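Local atomic coordinates of teichoic acid biosynthesis protein F (Staphylococcus epidermidis, PDB entry 3L7I), a protein that belongs to the teichoic acid biosynthesis proteins and has a domain of the GT-B clan, folded as two Rossmann-like halves. Residues 382-387 / 400-405; 353-358 / 420-425; 532-537 / 576-581; 538-543 / 614-619. All coordinates share one frame; numbering follows the deposited sequence.

Contact 1 of 4, residues 382-387 / 400-405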
# COMPACT_ATOMS: atom_id res chain seq x y z
N ASN A 382 -21.29 19.19 -39.01
CA ASN A 382 -20.19 18.24 -39.05
C ASN A 382 -19.28 18.23 -37.82
O ASN A 382 -18.15 17.76 -37.87
CB ASN A 382 -19.39 18.38 -40.35
CG ASN A 382 -20.28 18.30 -41.61
OD1 ASN A 382 -21.27 17.56 -41.64
ND2 ASN A 382 -19.93 19.07 -42.64
N TYR A 383 -19.78 18.73 -36.69
CA TYR A 383 -19.03 18.61 -35.44
C TYR A 383 -19.53 17.40 -34.64
O TYR A 383 -20.65 16.92 -34.87
CB TYR A 383 -19.19 19.87 -34.61
CG TYR A 383 -18.46 21.08 -35.12
CD1 TYR A 383 -19.05 22.33 -35.05
CD2 TYR A 383 -17.18 20.99 -35.64
CE1 TYR A 383 -18.40 23.46 -35.49
CE2 TYR A 383 -16.51 22.13 -36.09
CZ TYR A 383 -17.14 23.36 -36.01
OH TYR A 383 -16.52 24.51 -36.45
N ARG A 384 -18.71 16.91 -33.71
CA ARG A 384 -19.17 15.85 -32.83
C ARG A 384 -20.01 16.45 -31.69
O ARG A 384 -19.47 17.08 -30.77
CB ARG A 384 -18.01 15.01 -32.29
CG ARG A 384 -18.46 13.78 -31.49
CD ARG A 384 -17.43 12.65 -31.45
NE ARG A 384 -16.60 12.64 -30.23
CZ ARG A 384 -16.78 11.80 -29.21
NH1 ARG A 384 -17.76 10.89 -29.23
NH2 ARG A 384 -15.98 11.87 -28.15
N TYR A 385 -21.33 16.28 -31.76
CA TYR A 385 -22.21 16.74 -30.69
C TYR A 385 -22.54 15.64 -29.68
O TYR A 385 -22.94 14.52 -30.05
CB TYR A 385 -23.48 17.35 -31.27
CG TYR A 385 -23.20 18.58 -32.10
CD1 TYR A 385 -23.07 19.83 -31.52
CD2 TYR A 385 -23.05 18.48 -33.48
CE1 TYR A 385 -22.81 20.96 -32.28
CE2 TYR A 385 -22.80 19.60 -34.25
CZ TYR A 385 -22.67 20.84 -33.65
OH TYR A 385 -22.42 21.96 -34.42
N ILE A 386 -22.34 15.96 -28.40
CA ILE A 386 -22.62 15.03 -27.31
C ILE A 386 -23.57 15.66 -26.30
O ILE A 386 -23.37 16.80 -25.89
CB ILE A 386 -21.32 14.61 -26.63
CG1 ILE A 386 -20.39 13.96 -27.65
CG2 ILE A 386 -21.60 13.63 -25.52
CD1 ILE A 386 -18.94 13.85 -27.22
N TRP A 387 -24.62 14.93 -25.91
CA TRP A 387 -25.50 15.35 -24.80
C TRP A 387 -25.36 14.45 -23.56
O TRP A 387 -25.29 13.22 -23.65
CB TRP A 387 -26.96 15.42 -25.25
CG TRP A 387 -27.35 16.76 -25.82
CD1 TRP A 387 -27.13 17.22 -27.10
CD2 TRP A 387 -28.02 17.81 -25.13
NE1 TRP A 387 -27.62 18.49 -27.24
CE2 TRP A 387 -28.17 18.88 -26.04
CE3 TRP A 387 -28.52 17.95 -23.84
CZ2 TRP A 387 -28.78 20.07 -25.69
CZ3 TRP A 387 -29.14 19.13 -23.50
CH2 TRP A 387 -29.26 20.18 -24.42
N SER A 400 -27.69 14.96 -34.89
CA SER A 400 -26.56 14.04 -35.02
C SER A 400 -25.86 13.71 -33.71
O SER A 400 -24.85 13.02 -33.71
CB SER A 400 -25.53 14.63 -35.99
OG SER A 400 -24.92 15.79 -35.44
N ALA A 401 -26.39 14.21 -32.60
CA ALA A 401 -25.69 14.06 -31.32
C ALA A 401 -25.75 12.62 -30.82
O ALA A 401 -26.72 11.90 -31.09
CB ALA A 401 -26.28 15.00 -30.28
N GLU A 402 -24.69 12.21 -30.11
CA GLU A 402 -24.74 10.97 -29.36
C GLU A 402 -24.96 11.35 -27.92
O GLU A 402 -24.55 12.43 -27.49
CB GLU A 402 -23.45 10.17 -29.51
CG GLU A 402 -22.21 11.01 -29.61
CD GLU A 402 -20.93 10.23 -29.26
OE1 GLU A 402 -20.21 9.78 -30.20
OE2 GLU A 402 -20.63 10.06 -28.04
N LYS A 403 -25.64 10.49 -27.17
CA LYS A 403 -25.89 10.80 -25.76
C LYS A 403 -25.14 9.90 -24.76
O LYS A 403 -25.03 8.69 -24.96
CB LYS A 403 -27.39 10.90 -25.44
CG LYS A 403 -28.38 10.19 -26.37
CD LYS A 403 -29.76 10.78 -26.14
CE LYS A 403 -30.85 9.99 -26.81
NZ LYS A 403 -30.99 8.64 -26.21
N VAL A 404 -24.63 10.51 -23.68
CA VAL A 404 -23.94 9.77 -22.61
C VAL A 404 -24.66 9.81 -21.26
O VAL A 404 -25.42 10.73 -20.97
CB VAL A 404 -22.56 10.34 -22.36
CG1 VAL A 404 -21.76 10.31 -23.63
CG2 VAL A 404 -22.68 11.75 -21.85
N LYS A 405 -24.38 8.82 -20.42
CA LYS A 405 -24.93 8.76 -19.06
C LYS A 405 -23.97 9.37 -18.01
O LYS A 405 -22.74 9.19 -18.06
CB LYS A 405 -25.30 7.32 -18.71
CG LYS A 405 -25.91 7.13 -17.35
CD LYS A 405 -26.55 5.77 -17.19
CE LYS A 405 -27.30 5.67 -15.86
NZ LYS A 405 -27.64 4.27 -15.51
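The backbone carbonyl of Trp387 accepts the shortest bond of this contact, from Val404 N to Trp387 O at 2.8 Å. The same oxygen also meets the CA-H of Lys403. One step back, Trp387 N donates to Glu402 O, and Glu402 N donates to Tyr385 O at 2.9 Å. These bonds lay strand 402-405 parallel to strand 384-389, at the outer end of the seven-stranded sheet. On the face of Ile386 and Glu402, Arg384 NH1 reaches Glu402 OE1 at 2.9 Å. OE1 sits at the edge of the guanidinium, but the two planes stand 77° apart and the hydrogen bond in this salt bridge is weak. Ile386 CD1 covers one guanidinium face, and Ile386 CG2 meets Val404 CG1 at 3.8 Å. Arg384 NH2 forms a second salt bridge, with Glu417. On the face of Trp387 and Lys403 the contact is made mainly by carbon atoms. Ala401 CB packs against Tyr385 CB at 3.8 Å and against the edge of the Trp387 indole, at CD1. Two carboxylates thus share one arginine, which probably offsets part of their negative charge, while backbone bonds set the strand register.

Contact 2 of 4, residues 353-358 / 420-425; sequences KTIVFE and HWVSNA
Ile355 meets His420 across two parallel strands of the sheet. The two side chains lie alongside each other and point the same way, with Ile355 CG2 4.1 Å from His420 CB. Ile355 CG2 stands anti to the backbone N, and this turns the methyl toward strand 418-423. The imidazole leads away from Ile355, and its NE2 bonds Asp717 in helix 706-721.

Val356 carries two of the three backbone bonds. Its N donates to His420 O at 3.0 Å, and its O accepts from Val422 N at 2.8 Å. Its side chain lies on the other face, where CG2 touches Trp421 CD1 at 3.7 Å. The methyl comes to the indole obliquely.

Phe357 returns to the face of Ile355. Val422 CB sits over one face of its ring, 4.2 Å from the centroid and offset toward the rim, a CH-pi contact. Val422 CG1 comes 3.6 Å from Phe357 CD1. The Phe357 ring also meets Trp387 of the next strand. Pro369 and Ile714 pack on Val422, so helices 367-379 and 706-721 pack on this face.

Glu358 N donates to Val422 O at 3.1 Å. The Glu358 carboxylate turns to other partners, and its OE1 binds both Ser388 OG and Arg406 NE.

Strands 354-358 and 418-423 are strands 1 and 4 of the order 3-2-1-4. After strand 3 the chain crosses back over strand 1, the topological switch of Rossmann-like sheets, as in GT-B proteins.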
# COMPACT_ATOMS: atom_id res chain seq x y z
N LYS A 353 -13.20 19.64 -32.42
CA LYS A 353 -14.57 19.66 -32.94
C LYS A 353 -15.63 18.90 -32.12
O LYS A 353 -16.70 18.59 -32.64
CB LYS A 353 -14.62 19.26 -34.41
CG LYS A 353 -13.85 18.02 -34.77
CD LYS A 353 -14.04 17.69 -36.25
CE LYS A 353 -13.58 18.81 -37.16
NZ LYS A 353 -13.65 18.41 -38.60
N THR A 354 -15.34 18.64 -30.85
CA THR A 354 -16.29 18.00 -29.94
C THR A 354 -16.92 19.03 -29.00
O THR A 354 -16.21 19.82 -28.38
CB THR A 354 -15.62 16.87 -29.07
OG1 THR A 354 -15.33 15.71 -29.87
CG2 THR A 354 -16.52 16.46 -27.91
N ILE A 355 -18.24 19.00 -28.88
CA ILE A 355 -18.96 19.90 -27.97
C ILE A 355 -19.93 19.12 -27.05
O ILE A 355 -20.69 18.27 -27.54
CB ILE A 355 -19.72 20.94 -28.79
CG1 ILE A 355 -18.79 21.54 -29.85
CG2 ILE A 355 -20.35 22.04 -27.92
CD1 ILE A 355 -19.55 22.24 -30.96
N VAL A 356 -19.91 19.38 -25.74
CA VAL A 356 -20.90 18.78 -24.82
C VAL A 356 -21.99 19.75 -24.41
O VAL A 356 -21.72 20.92 -24.15
CB VAL A 356 -20.30 18.26 -23.49
CG1 VAL A 356 -20.68 16.82 -23.25
CG2 VAL A 356 -18.80 18.49 -23.41
N PHE A 357 -23.21 19.23 -24.29
CA PHE A 357 -24.36 20.01 -23.82
C PHE A 357 -25.00 19.33 -22.63
O PHE A 357 -25.05 18.10 -22.56
CB PHE A 357 -25.41 20.14 -24.92
CG PHE A 357 -24.94 20.91 -26.10
CD1 PHE A 357 -25.45 22.16 -26.37
CD2 PHE A 357 -23.96 20.40 -26.91
CE1 PHE A 357 -25.00 22.89 -27.46
CE2 PHE A 357 -23.50 21.12 -28.00
CZ PHE A 357 -24.02 22.37 -28.27
N GLU A 358 -25.49 20.12 -21.69
CA GLU A 358 -26.24 19.56 -20.59
C GLU A 358 -27.11 20.65 -20.05
O GLU A 358 -26.64 21.74 -19.79
CB GLU A 358 -25.29 19.06 -19.53
CG GLU A 358 -25.87 18.19 -18.46
CD GLU A 358 -24.86 17.96 -17.32
OE1 GLU A 358 -24.66 16.79 -16.86
OE2 GLU A 358 -24.22 18.97 -16.91
N HIS A 420 -15.38 22.46 -26.02
CA HIS A 420 -16.41 23.34 -25.48
C HIS A 420 -17.47 22.65 -24.63
O HIS A 420 -18.11 21.68 -25.08
CB HIS A 420 -17.09 24.09 -26.61
CG HIS A 420 -16.26 25.19 -27.17
ND1 HIS A 420 -15.26 24.97 -28.09
CD2 HIS A 420 -16.27 26.52 -26.93
CE1 HIS A 420 -14.69 26.12 -28.40
NE2 HIS A 420 -15.28 27.08 -27.71
N TRP A 421 -17.65 23.17 -23.40
CA TRP A 421 -18.79 22.83 -22.53
C TRP A 421 -19.92 23.88 -22.62
O TRP A 421 -19.71 25.09 -22.42
CB TRP A 421 -18.38 22.72 -21.06
CG TRP A 421 -17.28 21.79 -20.74
CD1 TRP A 421 -16.66 20.94 -21.59
CD2 TRP A 421 -16.68 21.61 -19.46
NE1 TRP A 421 -15.68 20.25 -20.92
CE2 TRP A 421 -15.68 20.64 -19.61
CE3 TRP A 421 -16.88 22.19 -18.21
CZ2 TRP A 421 -14.88 20.23 -18.55
CZ3 TRP A 421 -16.10 21.79 -17.16
CH2 TRP A 421 -15.11 20.81 -17.33
N VAL A 422 -21.13 23.40 -22.89
CA VAL A 422 -22.30 24.26 -22.92
C VAL A 422 -23.29 23.80 -21.88
O VAL A 422 -23.75 22.64 -21.90
CB VAL A 422 -22.97 24.17 -24.25
CG1 VAL A 422 -24.31 24.80 -24.16
CG2 VAL A 422 -22.12 24.88 -25.29
N SER A 423 -23.60 24.69 -20.93
CA SER A 423 -24.69 24.42 -20.00
C SER A 423 -25.30 25.62 -19.27
O SER A 423 -24.80 26.75 -19.33
CB SER A 423 -24.32 23.28 -19.03
OG SER A 423 -23.44 23.70 -18.01
N ASN A 424 -26.40 25.34 -18.59
CA ASN A 424 -27.24 26.34 -17.97
C ASN A 424 -27.34 26.11 -16.46
O ASN A 424 -28.26 26.61 -15.80
CB ASN A 424 -28.63 26.26 -18.56
CG ASN A 424 -29.32 24.98 -18.19
OD1 ASN A 424 -28.66 24.01 -17.82
ND2 ASN A 424 -30.64 24.96 -18.25
N ALA A 425 -26.40 25.35 -15.90
CA ALA A 425 -26.40 25.15 -14.46
C ALA A 425 -25.01 24.75 -14.06
O ALA A 425 -24.18 24.46 -14.91
CB ALA A 425 -27.39 24.10 -14.05

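Contact 3 of 4, residues 532-537 / 576-581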
# COMPACT_ATOMS: atom_id res chain seq x y z
N LEU A 532 -51.36 19.88 -26.86
CA LEU A 532 -51.99 19.92 -25.53
C LEU A 532 -53.52 19.63 -25.52
O LEU A 532 -54.14 19.62 -24.46
CB LEU A 532 -51.72 21.25 -24.84
CG LEU A 532 -50.26 21.57 -24.53
CD1 LEU A 532 -50.03 23.06 -24.33
CD2 LEU A 532 -49.75 20.78 -23.33
N ASN A 533 -54.10 19.39 -26.70
CA ASN A 533 -55.53 19.11 -26.86
C ASN A 533 -56.44 20.21 -26.34
O ASN A 533 -57.49 19.96 -25.76
CB ASN A 533 -55.89 17.77 -26.22
CG ASN A 533 -54.98 16.66 -26.67
OD1 ASN A 533 -55.07 16.18 -27.81
ND2 ASN A 533 -54.06 16.24 -25.78
N LEU A 534 -56.01 21.44 -26.57
CA LEU A 534 -56.73 22.60 -26.09
C LEU A 534 -57.92 22.94 -26.99
O LEU A 534 -57.80 22.97 -28.21
CB LEU A 534 -55.77 23.78 -26.00
CG LEU A 534 -54.61 23.55 -25.03
CD1 LEU A 534 -53.64 24.72 -25.02
CD2 LEU A 534 -55.18 23.34 -23.66
N PRO A 535 -59.09 23.18 -26.37
CA PRO A 535 -60.25 23.80 -27.01
C PRO A 535 -59.87 24.95 -27.96
O PRO A 535 -58.85 25.59 -27.77
CB PRO A 535 -61.02 24.35 -25.81
CG PRO A 535 -60.74 23.34 -24.73
CD PRO A 535 -59.38 22.76 -25.00
N SER A 536 -60.72 25.21 -28.95
CA SER A 536 -60.37 26.09 -30.06
C SER A 536 -60.77 27.55 -29.85
O SER A 536 -60.03 28.46 -30.23
CB SER A 536 -60.97 25.58 -31.38
OG SER A 536 -60.62 24.22 -31.61
N ASP A 537 -61.93 27.78 -29.26
CA ASP A 537 -62.46 29.14 -29.12
C ASP A 537 -61.89 29.85 -27.89
O ASP A 537 -62.04 31.06 -27.73
CB ASP A 537 -63.98 29.07 -28.98
CG ASP A 537 -64.42 28.17 -27.84
OD1 ASP A 537 -64.05 26.97 -27.85
OD2 ASP A 537 -65.14 28.66 -26.94
N ASP A 576 -64.72 31.07 -21.28
CA ASP A 576 -63.88 31.94 -22.10
C ASP A 576 -62.43 31.46 -22.11
O ASP A 576 -61.69 31.70 -23.06
CB ASP A 576 -63.94 33.38 -21.59
CG ASP A 576 -65.32 34.02 -21.76
OD1 ASP A 576 -65.89 33.92 -22.88
OD2 ASP A 576 -65.83 34.64 -20.79
N TYR A 577 -62.04 30.76 -21.05
CA TYR A 577 -60.64 30.41 -20.81
C TYR A 577 -60.36 28.94 -20.56
O TYR A 577 -61.21 28.15 -20.14
CB TYR A 577 -60.11 31.18 -19.59
CG TYR A 577 -59.95 32.65 -19.80
CD1 TYR A 577 -58.76 33.18 -20.30
CD2 TYR A 577 -60.98 33.54 -19.48
CE1 TYR A 577 -58.61 34.54 -20.48
CE2 TYR A 577 -60.84 34.89 -19.65
CZ TYR A 577 -59.65 35.39 -20.16
OH TYR A 577 -59.51 36.76 -20.34
N VAL A 578 -59.11 28.59 -20.79
CA VAL A 578 -58.60 27.35 -20.29
C VAL A 578 -57.35 27.72 -19.47
O VAL A 578 -56.63 28.66 -19.82
CB VAL A 578 -58.32 26.42 -21.45
CG1 VAL A 578 -56.86 26.47 -21.86
CG2 VAL A 578 -58.75 25.04 -21.08
N ILE A 579 -57.09 27.03 -18.36
CA ILE A 579 -55.94 27.42 -17.53
C ILE A 579 -54.83 26.35 -17.45
O ILE A 579 -55.10 25.19 -17.11
CB ILE A 579 -56.38 27.86 -16.12
CG1 ILE A 579 -55.21 28.42 -15.34
CG2 ILE A 579 -57.04 26.71 -15.36
CD1 ILE A 579 -55.63 28.83 -13.93
N LEU A 580 -53.60 26.73 -17.80
CA LEU A 580 -52.48 25.77 -17.74
C LEU A 580 -51.78 25.83 -16.39
O LEU A 580 -51.27 26.88 -16.00
CB LEU A 580 -51.47 26.03 -18.86
CG LEU A 580 -52.05 26.17 -20.26
CD1 LEU A 580 -50.97 26.27 -21.33
CD2 LEU A 580 -52.96 24.99 -20.53
N LEU A 581 -51.76 24.70 -15.68
CA LEU A 581 -51.12 24.65 -14.37
C LEU A 581 -49.70 24.09 -14.47
O LEU A 581 -49.51 22.89 -14.75
CB LEU A 581 -51.94 23.80 -13.39
CG LEU A 581 -53.43 24.10 -13.25
CD1 LEU A 581 -54.09 23.14 -12.28
CD2 LEU A 581 -53.70 25.54 -12.82
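Leu534 rests its CD2 methyl on two residues of strand 577-581. It lies 4.0 Å from Val578 CG1 and 4.2 Å from Leu580 CD2. The contact belongs to a Rossmann-like half of the GT-B fold, where the loop between helix 522-531 and strand 539-543 runs over one face of the parallel sheet. No hydrogen bond joins the two segments, so apolar side chains alone make the contact.

Val578 and Leu580 both point toward the loop, while Tyr577 and Ile579 point to the opposite face. The Leu534 side chain crosses Val578 at about a right angle and Leu580 obliquely. Its CG lies anti to its own carbonyl carbon, chi1 -61°, and this carries CD2 to the strand. Leu532 and Pro535 touch the strand more loosely, on either side of Leu534 in sequence.

Further out, Ile601 of strand 600-602 touches Leu534, Val578 and Leu580. Leu612 of helix 609-614 packs on both Leu532 and Leu580. The loop therefore lies among side chains of two strands and a helix. The loop starts where helix 522-531 ends. Asn533 has positive phi, 59°, and the chain closes the helix with a Schellman motif there. The turn probably helps Leu532 and Leu534 both to face strand 577-581. At the two ends of the contact, Leu532 CD1 is 4.5 Å from Leu580 CD1, and Pro535 CG is 4.5 Å from Val578 CG2.

Contact 4 of 4, residues 538-543 / 614-619; sequences KKVIMY and LISDCL
Asp617 reaches back to the backbone of Val540, and its OD2 accepts from Val540 N at 2.7 Å. OD2 uses its anti lone pair, on the side away from OD1. The Asp617 CG is anti to its own carbonyl carbon, chi1 -66°, which swings the carboxylate toward strand 539-543. In return, Asp617 N donates to Val540 O at 2.8 Å. One residue thus grips both the N and the O of Val540. The Lys539 side chain crosses the carboxylate at about a right angle and meets it through its carbons, with CB 3.3 Å from Asp617 OD2. Its ammonium is not in contact with the carboxylate.

Val540 turns its branch to the loop after helix 609-614, and its CB lies 3.4 Å from Ile615 O. The helix ends at this loop, and the chain then enters strand 618-621, which runs parallel to strand 539-543. In the strand order 3-2-1-4 of this Rossmann-like sheet, these two are the neighbouring strands 1 and 4. The regular pairing begins at Ile541 and Cys618, and Met542 N donates to Cys618 O.

The Cys618 thiol stands between its backbone N and carbonyl carbon, chi1 66°. From there SG meets Ile541 CG1 at 3.6 Å. On the other face, the Met542 chain bends at chi2 and chi3. Its CE comes alongside Leu619 CG at 3.9 Å, and Phe613 packs on both side chains. Ser616 OG approaches Met542 CB at 3.4 Å, while its hydrogen bond goes to Leu612 O.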
# COMPACT_ATOMS: atom_id res chain seq x y z
N LYS A 538 -61.23 29.08 -27.04
CA LYS A 538 -60.90 29.51 -25.69
C LYS A 538 -59.49 30.12 -25.58
O LYS A 538 -58.54 29.65 -26.20
CB LYS A 538 -61.13 28.34 -24.71
CG LYS A 538 -62.55 28.33 -24.08
CD LYS A 538 -63.34 26.99 -24.21
CE LYS A 538 -64.24 26.66 -23.00
NZ LYS A 538 -63.45 26.22 -21.74
N LYS A 539 -59.40 31.20 -24.82
CA LYS A 539 -58.14 31.86 -24.55
C LYS A 539 -57.42 31.16 -23.39
O LYS A 539 -57.98 30.27 -22.74
CB LYS A 539 -58.34 33.35 -24.26
CG LYS A 539 -58.58 34.19 -25.52
CD LYS A 539 -58.39 35.70 -25.27
CE LYS A 539 -59.57 36.30 -24.48
NZ LYS A 539 -59.22 37.60 -23.81
N VAL A 540 -56.19 31.54 -23.12
CA VAL A 540 -55.33 30.67 -22.32
C VAL A 540 -54.58 31.37 -21.18
O VAL A 540 -53.69 32.18 -21.42
CB VAL A 540 -54.33 29.95 -23.22
CG1 VAL A 540 -53.26 29.25 -22.39
CG2 VAL A 540 -55.04 28.99 -24.13
N ILE A 541 -54.94 31.02 -19.95
CA ILE A 541 -54.20 31.48 -18.77
C ILE A 541 -53.15 30.43 -18.37
O ILE A 541 -53.42 29.21 -18.41
CB ILE A 541 -55.17 31.76 -17.59
CG1 ILE A 541 -56.10 32.92 -17.92
CG2 ILE A 541 -54.43 32.13 -16.35
CD1 ILE A 541 -57.34 32.92 -17.06
N MET A 542 -51.96 30.90 -18.01
CA MET A 542 -50.94 30.01 -17.43
C MET A 542 -50.65 30.39 -16.00
O MET A 542 -50.50 31.56 -15.68
CB MET A 542 -49.63 30.04 -18.21
CG MET A 542 -48.99 28.67 -18.27
SD MET A 542 -47.19 28.67 -18.26
CE MET A 542 -46.88 30.37 -18.70
N TYR A 543 -50.53 29.39 -15.14
CA TYR A 543 -50.33 29.65 -13.72
C TYR A 543 -49.08 28.93 -13.25
O TYR A 543 -49.01 27.72 -13.32
CB TYR A 543 -51.54 29.17 -12.94
CG TYR A 543 -51.45 29.38 -11.46
CD1 TYR A 543 -50.85 30.51 -10.93
CD2 TYR A 543 -51.98 28.46 -10.59
CE1 TYR A 543 -50.77 30.71 -9.56
CE2 TYR A 543 -51.91 28.64 -9.23
CZ TYR A 543 -51.31 29.76 -8.72
OH TYR A 543 -51.27 29.91 -7.34
N LEU A 614 -45.65 31.17 -25.34
CA LEU A 614 -46.10 31.60 -26.67
C LEU A 614 -47.61 31.48 -26.82
O LEU A 614 -48.26 32.37 -27.35
CB LEU A 614 -45.42 30.78 -27.76
CG LEU A 614 -44.05 31.27 -28.22
CD1 LEU A 614 -43.70 30.62 -29.54
CD2 LEU A 614 -44.03 32.78 -28.35
N ILE A 615 -48.18 30.39 -26.33
CA ILE A 615 -49.62 30.23 -26.46
C ILE A 615 -50.42 30.81 -25.27
O ILE A 615 -51.62 30.58 -25.18
CB ILE A 615 -50.01 28.75 -26.70
CG1 ILE A 615 -49.76 27.92 -25.44
CG2 ILE A 615 -49.30 28.19 -27.94
CD1 ILE A 615 -50.30 26.50 -25.52
N SER A 616 -49.78 31.57 -24.39
CA SER A 616 -50.49 32.09 -23.21
C SER A 616 -50.91 33.54 -23.34
O SER A 616 -50.07 34.41 -23.61
CB SER A 616 -49.63 31.96 -21.95
OG SER A 616 -49.43 30.62 -21.58
N ASP A 617 -52.19 33.80 -23.11
CA ASP A 617 -52.74 35.15 -23.17
C ASP A 617 -52.38 35.98 -21.94
O ASP A 617 -52.41 37.20 -21.99
CB ASP A 617 -54.25 35.12 -23.37
CG ASP A 617 -54.63 34.55 -24.72
OD1 ASP A 617 -54.46 35.25 -25.76
OD2 ASP A 617 -55.10 33.38 -24.75
N CYS A 618 -52.06 35.31 -20.84
CA CYS A 618 -51.49 35.98 -19.68
C CYS A 618 -50.77 34.97 -18.81
O CYS A 618 -50.94 33.76 -18.99
CB CYS A 618 -52.56 36.71 -18.87
SG CYS A 618 -53.80 35.64 -18.06
N LEU A 619 -49.98 35.47 -17.87
CA LEU A 619 -49.23 34.66 -16.91
C LEU A 619 -49.71 34.95 -15.49
O LEU A 619 -49.87 36.11 -15.11
CB LEU A 619 -47.74 34.99 -17.00
CG LEU A 619 -46.83 33.77 -16.79
CD1 LEU A 619 -45.40 34.18 -16.49
CD2 LEU A 619 -47.38 32.88 -15.72

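The four contacts fall in two groups, one in each parallel sheet. Contacts 1 and 2 have centres 10 Å apart and share the seven-stranded sheet through neighbouring strands 384-389 and 354-358. Contact 1 is nested inside the loop closed by contact 2. Contacts 3 and 4 follow later in the chain. Their centres are 8 Å apart, and their segments alternate in sequence around strands 539-543 and 577-581 of the six-stranded sheet. The groups do not touch. Contacts 2 and 4 lie about 17 Å apart at their nearest atoms, on opposite sides of the chain's centre. This matches the two-domain plan of GT-B proteins, with each half built around its own sheet.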